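Side-chain contacts in YcaO (Methanopyrus kandleri, PDB 6CIB), which binds ADP and magnesium and, as a YcaO-family enzyme, probably uses ATP to activate peptide backbone amides for thioamidation: residues A[192-195]-A[196-200]; A[20-23]-A[24-28]; A[281-284]-A[285-288]; A[82-85]-A[86-90]. One frame throughout, in Å; residues are numbered along the deposited sequence.

Interaction 1: residues A[192-195]-A[196-200]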
loop_
_atom_site.group_PDB
_atom_site.type_symbol
_atom_site.label_atom_id
_atom_site.label_comp_id
_atom_site.label_asym_id
_atom_site.label_seq_id
_atom_site.Cartn_x
_atom_site.Cartn_y
_atom_site.Cartn_z
ATOM N N GLU A 192 -22.378 -7.641 0.138
ATOM C CA GLU A 192 -23.198 -6.766 -0.700
ATOM C C GLU A 192 -22.346 -5.827 -1.563
ATOM O O GLU A 192 -22.652 -5.620 -2.747
ATOM C CB GLU A 192 -24.250 -6.000 0.122
ATOM C CG GLU A 192 -25.378 -5.380 -0.711
ATOM C CD GLU A 192 -25.827 -6.245 -1.898
ATOM O OE1 GLU A 192 -26.352 -7.364 -1.677
ATOM O OE2 GLU A 192 -25.654 -5.799 -3.062
ATOM N N LEU A 193 -21.273 -5.292 -0.974
ATOM C CA LEU A 193 -20.308 -4.486 -1.727
ATOM C C LEU A 193 -19.651 -5.286 -2.867
ATOM O O LEU A 193 -19.611 -4.810 -4.004
ATOM C CB LEU A 193 -19.254 -3.863 -0.800
ATOM C CG LEU A 193 -18.064 -3.103 -1.417
ATOM C CD1 LEU A 193 -18.496 -2.017 -2.396
ATOM C CD2 LEU A 193 -17.181 -2.522 -0.325
ATOM N N ARG A 194 -19.151 -6.484 -2.557
ATOM C CA ARG A 194 -18.587 -7.382 -3.568
ATOM C C ARG A 194 -19.577 -7.641 -4.720
ATOM O O ARG A 194 -19.204 -7.506 -5.889
ATOM C CB ARG A 194 -18.117 -8.698 -2.943
ATOM C CG ARG A 194 -17.285 -9.569 -3.882
ATOM C CD ARG A 194 -17.272 -11.029 -3.450
ATOM N NE ARG A 194 -18.605 -11.651 -3.459
ATOM C CZ ARG A 194 -19.259 -12.066 -4.549
ATOM N NH1 ARG A 194 -20.466 -12.607 -4.416
ATOM N NH2 ARG A 194 -18.740 -11.928 -5.767
ATOM N N ARG A 195 -20.824 -7.990 -4.382
ATOM C CA ARG A 195 -21.900 -8.183 -5.377
ATOM C C ARG A 195 -22.164 -6.919 -6.181
ATOM O O ARG A 195 -22.381 -6.984 -7.396
ATOM C CB ARG A 195 -23.204 -8.621 -4.700
ATOM C CG ARG A 195 -23.226 -10.068 -4.247
ATOM C CD ARG A 195 -24.497 -10.360 -3.469
ATOM N NE ARG A 195 -24.445 -11.674 -2.823
ATOM C CZ ARG A 195 -25.439 -12.232 -2.134
ATOM N NH1 ARG A 195 -26.605 -11.608 -1.979
ATOM N NH2 ARG A 195 -25.263 -13.431 -1.593
ATOM N N SER A 196 -22.145 -5.777 -5.496
ATOM C CA SER A 196 -22.413 -4.493 -6.127
ATOM C C SER A 196 -21.308 -4.119 -7.129
ATOM O O SER A 196 -21.597 -3.648 -8.239
ATOM C CB SER A 196 -22.608 -3.409 -5.070
ATOM O OG SER A 196 -23.218 -2.275 -5.641
ATOM N N LEU A 197 -20.054 -4.355 -6.743
ATOM C CA LEU A 197 -18.921 -4.181 -7.663
ATOM C C LEU A 197 -18.916 -5.195 -8.790
ATOM O O LEU A 197 -18.517 -4.866 -9.906
ATOM C CB LEU A 197 -17.576 -4.190 -6.924
ATOM C CG LEU A 197 -17.203 -2.906 -6.170
ATOM C CD1 LEU A 197 -15.934 -3.132 -5.358
ATOM C CD2 LEU A 197 -17.031 -1.713 -7.104
ATOM N N GLU A 198 -19.374 -6.412 -8.494
ATOM C CA GLU A 198 -19.507 -7.488 -9.492
ATOM C C GLU A 198 -20.474 -7.137 -10.622
ATOM O O GLU A 198 -20.245 -7.512 -11.768
ATOM C CB GLU A 198 -19.906 -8.802 -8.827
ATOM C CG GLU A 198 -19.790 -10.016 -9.729
ATOM C CD GLU A 198 -19.912 -11.311 -8.965
ATOM O OE1 GLU A 198 -21.032 -11.629 -8.517
ATOM O OE2 GLU A 198 -18.890 -12.012 -8.812
ATOM N N ARG A 199 -21.527 -6.395 -10.292
ATOM C CA ARG A 199 -22.465 -5.879 -11.290
ATOM C C ARG A 199 -21.823 -4.948 -12.330
ATOM O O ARG A 199 -22.393 -4.746 -13.398
ATOM C CB ARG A 199 -23.660 -5.208 -10.603
ATOM C CG ARG A 199 -24.778 -6.188 -10.281
ATOM C CD ARG A 199 -25.953 -5.534 -9.565
ATOM N NE ARG A 199 -26.080 -6.051 -8.203
ATOM C CZ ARG A 199 -25.937 -5.335 -7.091
ATOM N NH1 ARG A 199 -25.679 -4.033 -7.141
ATOM N NH2 ARG A 199 -26.063 -5.928 -5.916
ATOM N N GLU A 200 -20.636 -4.411 -12.017
ATOM C CA GLU A 200 -19.878 -3.541 -12.926
ATOM C C GLU A 200 -19.041 -4.316 -13.941
ATOM O O GLU A 200 -18.763 -3.819 -15.039
ATOM C CB GLU A 200 -18.953 -2.607 -12.137
ATOM C CG GLU A 200 -19.650 -1.577 -11.270
ATOM C CD GLU A 200 -20.566 -0.660 -12.058
ATOM O OE1 GLU A 200 -20.105 -0.033 -13.042
ATOM O OE2 GLU A 200 -21.755 -0.572 -11.684
HETATM O O HOH W 1 -21.478 -13.557 -6.904
#

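Interaction 2: residues A[20-23]-A[24-28]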
loop_
_atom_site.group_PDB
_atom_site.type_symbol
_atom_site.label_atom_id
_atom_site.label_comp_id
_atom_site.label_asym_id
_atom_site.label_seq_id
_atom_site.Cartn_x
_atom_site.Cartn_y
_atom_site.Cartn_z
ATOM N N LEU A 20 -10.584 16.430 6.024
ATOM C CA LEU A 20 -10.858 17.157 4.782
ATOM C C LEU A 20 -10.883 18.670 5.018
ATOM O O LEU A 20 -10.302 19.438 4.236
ATOM C CB LEU A 20 -12.154 16.681 4.102
ATOM C CG LEU A 20 -12.451 17.197 2.677
ATOM C CD1 LEU A 20 -11.257 17.094 1.723
ATOM C CD2 LEU A 20 -13.657 16.494 2.082
ATOM N N ARG A 21 -11.532 19.080 6.106
ATOM C CA ARG A 21 -11.625 20.492 6.480
ATOM C C ARG A 21 -10.221 21.064 6.692
ATOM O O ARG A 21 -9.917 22.160 6.223
ATOM C CB ARG A 21 -12.509 20.641 7.730
ATOM C CG ARG A 21 -12.768 22.063 8.200
ATOM C CD ARG A 21 -13.979 22.161 9.131
ATOM N NE ARG A 21 -13.968 21.165 10.203
ATOM C CZ ARG A 21 -14.927 20.266 10.436
ATOM N NH1 ARG A 21 -16.027 20.216 9.695
ATOM N NH2 ARG A 21 -14.787 19.415 11.442
ATOM N N TRP A 22 -9.378 20.277 7.361
ATOM C CA TRP A 22 -7.976 20.582 7.636
ATOM C C TRP A 22 -7.115 20.654 6.356
ATOM O O TRP A 22 -6.321 21.588 6.199
ATOM C CB TRP A 22 -7.460 19.539 8.634
ATOM C CG TRP A 22 -6.004 19.575 9.014
ATOM C CD1 TRP A 22 -5.432 20.298 10.029
ATOM C CD2 TRP A 22 -4.951 18.796 8.434
ATOM N NE1 TRP A 22 -4.081 20.034 10.096
ATOM C CE2 TRP A 22 -3.760 19.116 9.133
ATOM C CE3 TRP A 22 -4.893 17.866 7.382
ATOM C CZ2 TRP A 22 -2.523 18.541 8.812
ATOM C CZ3 TRP A 22 -3.655 17.291 7.059
ATOM C CH2 TRP A 22 -2.492 17.635 7.773
ATOM N N ILE A 23 -7.284 19.684 5.447
ATOM C CA ILE A 23 -6.608 19.687 4.126
ATOM C C ILE A 23 -6.941 20.971 3.353
ATOM O O ILE A 23 -6.048 21.613 2.784
ATOM C CB ILE A 23 -6.956 18.415 3.284
ATOM C CG1 ILE A 23 -6.243 17.169 3.847
ATOM C CG2 ILE A 23 -6.620 18.602 1.803
ATOM C CD1 ILE A 23 -6.850 15.837 3.417
ATOM N N ARG A 24 -8.221 21.335 3.356
ATOM C CA ARG A 24 -8.710 22.512 2.643
ATOM C C ARG A 24 -8.203 23.828 3.232
ATOM O O ARG A 24 -7.784 24.722 2.489
ATOM C CB ARG A 24 -10.230 22.496 2.570
ATOM C CG ARG A 24 -10.732 21.658 1.418
ATOM C CD ARG A 24 -12.165 21.235 1.622
ATOM N NE ARG A 24 -12.614 20.398 0.512
ATOM C CZ ARG A 24 -13.793 19.788 0.440
ATOM N NH1 ARG A 24 -14.678 19.891 1.428
ATOM N NH2 ARG A 24 -14.079 19.048 -0.628
ATOM N N HIS A 25 -8.226 23.928 4.561
ATOM C CA HIS A 25 -7.740 25.113 5.269
ATOM C C HIS A 25 -6.256 25.360 4.990
ATOM O O HIS A 25 -5.848 26.503 4.741
ATOM C CB HIS A 25 -7.983 24.977 6.773
ATOM C CG HIS A 25 -7.414 26.103 7.577
ATOM N ND1 HIS A 25 -6.294 25.960 8.366
ATOM C CD2 HIS A 25 -7.793 27.398 7.690
ATOM C CE1 HIS A 25 -6.015 27.115 8.945
ATOM N NE2 HIS A 25 -6.911 28.004 8.551
ATOM N N ARG A 26 -5.476 24.279 5.012
ATOM C CA ARG A 26 -4.029 24.319 4.812
ATOM C C ARG A 26 -3.615 24.405 3.339
ATOM O O ARG A 26 -2.420 24.510 3.035
ATOM C CB ARG A 26 -3.395 23.083 5.432
ATOM C CG ARG A 26 -3.175 23.156 6.927
ATOM C CD ARG A 26 -2.566 21.846 7.372
ATOM N NE ARG A 26 -1.986 21.898 8.710
ATOM C CZ ARG A 26 -0.687 22.035 8.967
ATOM N NH1 ARG A 26 0.196 22.148 7.976
ATOM N NH2 ARG A 26 -0.273 22.062 10.229
ATOM N N GLU A 27 -4.600 24.320 2.442
ATOM C CA GLU A 27 -4.409 24.453 0.991
ATOM C C GLU A 27 -3.380 23.451 0.446
ATOM O O GLU A 27 -2.588 23.767 -0.460
ATOM C CB GLU A 27 -4.054 25.903 0.627
ATOM C CG GLU A 27 -5.122 26.914 1.037
ATOM C CD GLU A 27 -4.875 28.325 0.515
ATOM O OE1 GLU A 27 -4.038 28.516 -0.390
ATOM O OE2 GLU A 27 -5.543 29.259 1.009
ATOM N N LEU A 28 -3.412 22.238 1.003
ATOM C CA LEU A 28 -2.408 21.206 0.709
ATOM C C LEU A 28 -2.351 20.816 -0.763
ATOM O O LEU A 28 -1.253 20.654 -1.310
ATOM C CB LEU A 28 -2.603 19.957 1.591
ATOM C CG LEU A 28 -2.501 20.121 3.113
ATOM C CD1 LEU A 28 -2.804 18.788 3.782
ATOM C CD2 LEU A 28 -1.146 20.653 3.573
#

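Interaction 3: residues A[281-284]-A[285-288]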
loop_
_atom_site.group_PDB
_atom_site.type_symbol
_atom_site.label_atom_id
_atom_site.label_comp_id
_atom_site.label_asym_id
_atom_site.label_seq_id
_atom_site.Cartn_x
_atom_site.Cartn_y
_atom_site.Cartn_z
ATOM N N THR A 281 -6.549 -11.564 -24.653
ATOM C CA THR A 281 -7.961 -11.876 -24.541
ATOM C C THR A 281 -8.300 -12.126 -23.047
ATOM O O THR A 281 -7.412 -12.549 -22.287
ATOM C CB THR A 281 -8.281 -13.067 -25.484
ATOM O OG1 THR A 281 -9.480 -12.812 -26.210
ATOM C CG2 THR A 281 -8.363 -14.368 -24.766
ATOM N N PRO A 282 -9.564 -11.857 -22.618
ATOM C CA PRO A 282 -9.935 -12.145 -21.219
ATOM C C PRO A 282 -9.672 -13.593 -20.793
ATOM O O PRO A 282 -9.172 -13.821 -19.682
ATOM C CB PRO A 282 -11.437 -11.832 -21.170
ATOM C CG PRO A 282 -11.647 -10.834 -22.262
ATOM C CD PRO A 282 -10.669 -11.184 -23.342
ATOM N N GLU A 283 -9.982 -14.553 -21.669
ATOM C CA GLU A 283 -9.802 -15.970 -21.327
ATOM C C GLU A 283 -8.327 -16.392 -21.251
ATOM O O GLU A 283 -7.967 -17.239 -20.421
ATOM C CB GLU A 283 -10.611 -16.885 -22.256
ATOM C CG GLU A 283 -11.008 -18.231 -21.640
ATOM C CD GLU A 283 -11.884 -18.125 -20.391
ATOM O OE1 GLU A 283 -12.926 -17.432 -20.426
ATOM O OE2 GLU A 283 -11.534 -18.753 -19.366
ATOM N N ARG A 284 -7.482 -15.798 -22.092
ATOM C CA ARG A 284 -6.038 -16.030 -21.986
ATOM C C ARG A 284 -5.419 -15.381 -20.741
ATOM O O ARG A 284 -4.522 -15.964 -20.121
ATOM C CB ARG A 284 -5.265 -15.632 -23.253
ATOM C CG ARG A 284 -3.758 -15.769 -23.066
ATOM C CD ARG A 284 -3.068 -16.563 -24.147
ATOM N NE ARG A 284 -3.228 -18.017 -24.022
ATOM C CZ ARG A 284 -2.239 -18.892 -23.811
ATOM N NH1 ARG A 284 -0.974 -18.496 -23.686
ATOM N NH2 ARG A 284 -2.520 -20.184 -23.726
ATOM N N LEU A 285 -5.886 -14.185 -20.383
ATOM C CA LEU A 285 -5.435 -13.559 -19.133
ATOM C C LEU A 285 -5.721 -14.478 -17.948
ATOM O O LEU A 285 -4.834 -14.707 -17.125
ATOM C CB LEU A 285 -6.015 -12.148 -18.942
ATOM C CG LEU A 285 -5.415 -11.305 -17.796
ATOM C CD1 LEU A 285 -3.892 -11.221 -17.832
ATOM C CD2 LEU A 285 -6.041 -9.916 -17.756
ATOM N N LYS A 286 -6.938 -15.031 -17.909
ATOM C CA LYS A 286 -7.338 -16.059 -16.935
ATOM C C LYS A 286 -6.366 -17.239 -16.878
ATOM O O LYS A 286 -5.955 -17.646 -15.790
ATOM C CB LYS A 286 -8.739 -16.600 -17.254
ATOM C CG LYS A 286 -9.880 -15.953 -16.499
ATOM C CD LYS A 286 -11.186 -16.710 -16.707
ATOM C CE LYS A 286 -11.314 -17.916 -15.786
ATOM N NZ LYS A 286 -12.741 -18.291 -15.582
ATOM N N ARG A 287 -6.020 -17.779 -18.051
ATOM C CA ARG A 287 -5.109 -18.926 -18.164
ATOM C C ARG A 287 -3.683 -18.632 -17.720
ATOM O O ARG A 287 -3.039 -19.489 -17.110
ATOM C CB ARG A 287 -5.112 -19.499 -19.585
ATOM C CG ARG A 287 -6.169 -20.567 -19.777
ATOM C CD ARG A 287 -6.134 -21.187 -21.163
ATOM N NE ARG A 287 -7.201 -22.177 -21.282
ATOM C CZ ARG A 287 -8.441 -21.921 -21.698
ATOM N NH1 ARG A 287 -8.800 -20.697 -22.073
ATOM N NH2 ARG A 287 -9.331 -22.903 -21.747
ATOM N N LEU A 288 -3.199 -17.426 -18.026
ATOM C CA LEU A 288 -1.895 -16.962 -17.544
ATOM C C LEU A 288 -1.886 -16.711 -16.029
ATOM O O LEU A 288 -0.820 -16.715 -15.403
ATOM C CB LEU A 288 -1.436 -15.714 -18.314
ATOM C CG LEU A 288 -1.129 -15.833 -19.817
ATOM C CD1 LEU A 288 -0.855 -14.452 -20.402
ATOM C CD2 LEU A 288 0.025 -16.785 -20.114
#

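Interaction 4: residues A[82-85]-A[86-90]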
loop_
_atom_site.group_PDB
_atom_site.type_symbol
_atom_site.label_atom_id
_atom_site.label_comp_id
_atom_site.label_asym_id
_atom_site.label_seq_id
_atom_site.Cartn_x
_atom_site.Cartn_y
_atom_site.Cartn_z
ATOM N N ARG A 82 3.429 11.829 -2.312
ATOM C CA ARG A 82 4.257 11.843 -3.522
ATOM C C ARG A 82 5.164 13.075 -3.598
ATOM O O ARG A 82 6.321 12.959 -4.003
ATOM C CB ARG A 82 3.411 11.680 -4.795
ATOM C CG ARG A 82 2.772 10.303 -4.961
ATOM C CD ARG A 82 3.794 9.184 -5.150
ATOM N NE ARG A 82 4.397 9.219 -6.489
ATOM C CZ ARG A 82 3.915 8.578 -7.553
ATOM N NH1 ARG A 82 2.822 7.832 -7.449
ATOM N NH2 ARG A 82 4.531 8.680 -8.722
ATOM N N ALA A 83 4.651 14.234 -3.187
ATOM C CA ALA A 83 5.469 15.452 -3.109
ATOM C C ALA A 83 6.566 15.322 -2.048
ATOM O O ALA A 83 7.708 15.725 -2.276
ATOM C CB ALA A 83 4.604 16.668 -2.848
ATOM N N ALA A 84 6.215 14.737 -0.902
ATOM C CA ALA A 84 7.168 14.472 0.179
ATOM C C ALA A 84 8.282 13.501 -0.220
ATOM O O ALA A 84 9.414 13.643 0.240
ATOM C CB ALA A 84 6.438 13.958 1.409
ATOM N N ALA A 85 7.951 12.534 -1.075
ATOM C CA ALA A 85 8.875 11.496 -1.522
ATOM C C ALA A 85 9.884 11.966 -2.568
ATOM O O ALA A 85 10.867 11.264 -2.832
ATOM C CB ALA A 85 8.105 10.297 -2.064
ATOM N N GLU A 86 9.628 13.123 -3.181
ATOM C CA GLU A 86 10.557 13.699 -4.149
ATOM C C GLU A 86 11.910 13.983 -3.474
ATOM O O GLU A 86 11.935 14.448 -2.321
ATOM C CB GLU A 86 9.959 14.948 -4.819
ATOM C CG GLU A 86 8.894 14.600 -5.852
ATOM C CD GLU A 86 8.184 15.799 -6.480
ATOM O OE1 GLU A 86 8.512 16.972 -6.193
ATOM O OE2 GLU A 86 7.280 15.546 -7.294
ATOM N N PRO A 87 13.030 13.663 -4.165
ATOM C CA PRO A 87 14.380 13.818 -3.607
ATOM C C PRO A 87 14.603 15.167 -2.944
ATOM O O PRO A 87 14.236 16.205 -3.500
ATOM C CB PRO A 87 15.283 13.664 -4.826
ATOM C CG PRO A 87 14.533 12.732 -5.699
ATOM C CD PRO A 87 13.077 13.074 -5.519
ATOM N N ARG A 88 15.176 15.133 -1.746
ATOM C CA ARG A 88 15.376 16.333 -0.968
ATOM C C ARG A 88 16.800 16.327 -0.439
ATOM O O ARG A 88 17.162 15.496 0.411
ATOM C CB ARG A 88 14.353 16.408 0.164
ATOM C CG ARG A 88 13.547 17.693 0.181
ATOM C CD ARG A 88 12.661 17.756 1.412
ATOM N NE ARG A 88 11.685 16.670 1.430
ATOM C CZ ARG A 88 11.170 16.123 2.526
ATOM N NH1 ARG A 88 11.529 16.544 3.731
ATOM N NH2 ARG A 88 10.289 15.141 2.415
ATOM N N GLU A 89 17.605 17.248 -0.973
ATOM C CA GLU A 89 19.026 17.372 -0.633
ATOM C C GLU A 89 19.230 17.741 0.841
ATOM O O GLU A 89 20.234 17.360 1.442
ATOM C CB GLU A 89 19.699 18.384 -1.571
ATOM C CG GLU A 89 21.219 18.329 -1.631
ATOM C CD GLU A 89 21.796 17.011 -2.136
ATOM O OE1 GLU A 89 21.261 16.392 -3.083
ATOM O OE2 GLU A 89 22.826 16.599 -1.581
ATOM N N GLU A 90 18.249 18.453 1.400
ATOM C CA GLU A 90 18.150 18.791 2.826
ATOM C C GLU A 90 18.497 17.638 3.772
ATOM O O GLU A 90 19.213 17.839 4.759
ATOM C CB GLU A 90 16.725 19.260 3.152
ATOM C CG GLU A 90 16.332 20.616 2.589
ATOM C CD GLU A 90 16.763 21.768 3.483
ATOM O OE1 GLU A 90 15.903 22.306 4.217
ATOM O OE2 GLU A 90 17.962 22.132 3.459
HETATM O O HOH W 2 10.318 16.196 -1.376
#

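Interaction 1: residues A[192-195]-A[196-200]
The guanidinium of Arg-199 has Glu-192 OE2 at its edge and Ser-196 CA and Arg-195 O over one face, both displaced toward the rim. The edge contact is a salt bridge spanning i to i+7, about two turns: Arg-199 NH2 donates to Glu-192 OE2 at 2.9 Å, with carboxylate and guanidinium planes only 14° apart. A bend at chi2 (37°) folds the Glu-192 carboxylate along the helix toward this arginine. The Arg-194 guanidinium also takes its partners at the edge, but the Glu-198 carboxylate is turned 74° against it. Here the direct bond, Arg-194 NH2 to Glu-198 OE2 at 3.0 Å, is weak, and water 1 reinforces it by accepting from Arg-194 NH1 at 2.8 Å and donating to Glu-198 OE1 at 2.6 Å. Arg-194 also pairs with Glu-191, and its NH2 and Glu-198 OE2 both bond the backbone of Val-204. On the inner side of helix 188-198, Leu-193 CD1 lies 4.1 Å from Leu-197 CD1, and both leucines pack on Leu-249 of helix 241-260. The helix is thus amphipathic: an i,i+4 and an i,i+7 ion pair tie its polar surface across successive turns, while leucines hold it to the fold.

Interaction 2: residues A[20-23]-A[24-28]
Two arginines lie against hydrophobic side chains one turn earlier, Arg-26 on Trp-22 and Arg-24 on Leu-20. In the first pair the contact is CH-pi: Arg-26 CD stands 3.8 Å from the centroid of the five-membered ring of Trp-22, 27° off the ring normal. The guanidinium is inclined 45° to the indole, and although Arg-26 NE comes within 3.1 Å of Trp-22 NE1, both are donors, so no hydrogen bond joins them. In the second pair Leu-20 CG sits 3.6 Å above the centre of the Arg-24 guanidinium, which the extended arginine chain carries back over the leucine.

The apolar contacts converge on Leu-28 CD1, which meets Trp-22 CZ3 at 3.7 Å and Ile-23 CG1 at 3.8 Å. Ile-23 continues inward onto Val-73, Ala-76 and Met-77 of helix 68-85, within about 6 Å of the bound ADP.

Among the backbone bonds, the distinctive one is Leu-28 N to Ile-23 O, 3.2 Å long with an angle of 170° at the hydrogen. With Glu-27 at positive phi, it marks a Schellman motif ending helix 16-25; Glu-27 is also N-cap of helix 28-31 and pairs with Arg-30.

Chemically, the arginines lend their flat or aliphatic parts to hydrophobic packing, and the Schellman turn brings Leu-28 back onto Trp-22 and Ile-23.

Interaction 3: residues A[281-284]-A[285-288]
Glu-283 and Lys-286 lie side by side and point the same way, yet their contact is made more by the lysine's methylenes than by its charge. Glu-283 OE2 is 3.4 Å from Lys-286 CD, while the ion pair from OE2 to Lys-286 NZ is long at 4.0 Å. Two bends set this up: Glu-283 turns at chi2 (61°), and Lys-286 turns at chi3 (82°), carrying NZ on to a salt bridge with Glu-224. Arg-287 reaches back in extended form from CG to NE, and its NH1 meets Glu-283 CG at 3.3 Å. Glu-283 OE2 lies well out of the guanidinium plane, with the carboxylate plane turned 72°, so no N-H points at it; beyond the CG contact any attraction is probably electrostatic. Arg-284 is bent at chi2 and chi3; its NH1 comes within 4.1 Å of Leu-288 CD2. Thr-281 occupies the N-cap position without a side-chain capping bond, but its carbonyl accepts from Leu-285 N at 2.9 Å and opens the first turn. Helix 282-288 is a short surface helix: Pro-282 and Leu-285 rest on the loop carrying Val-228 and Met-231, Lys-286 reaches Glu-224 on strand 217-224, and the C-terminal carbonyl of Leu-288 receives Arg-178, just beyond helix 154-177.

Interaction 4: residues A[82-85]-A[86-90]
Arg-88 reaches back to the last turn of helix 68-85 and gives NH2 to Ala-84 O. The bond is 2.8 Å long with 158° at the hydrogen, the donor lying in the carbonyl plane on a lone pair and the oxygen 7° out of the guanidinium plane. A bend at chi3 (-62°) swings the guanidinium back toward this carbonyl, and NH2 also donates to Leu-337 O, giving it two acceptors. Ala-83 O is served by water 2, 2.8 Å away, which lies 2.6 Å from Glu-86 O and accepts from Arg-88 NE at 3.2 Å. With more acceptors around this water than it has protons, its donor bonds cannot all be made at once. At this helix C-terminus the i+4 bonding fades: Glu-86 N gives two weak bonds, both 3.4 Å, to Arg-82 O and Ala-83 O, Ala-84 O is taken by Arg-88, and the chain then turns extended through Pro-87. The same helix bears Glu-81, which binds magnesium and ADP. Glu-86 CB lies 3.5 Å from Ala-83 O; beyond CG the chain is extended and carries OE2 to Arg-52 and Ser-54 OG of strand 45-54.

Overall arrangement
All four contacts are local, each on or at an end of a different helix. Interactions 1 and 3 are surface contacts, their centres about 22 Å apart; the former has two ion pairs at salt-bridge distance, one weak and backed by a water, whereas the latter has long or out-of-plane charge approaches and depends more on methylene packing. Interactions 2 and 4 are partly buried and lie nearer the nucleotide site. Their nearest atoms are about 7 Å apart, and both involve helix 68-85, against which interaction 2 packs and at whose C-terminal end interaction 4 lies. Both close a helix, but differently: residues 20-28 by a backbone Schellman turn with apolar cover, residues 82-90 by an arginine and a water.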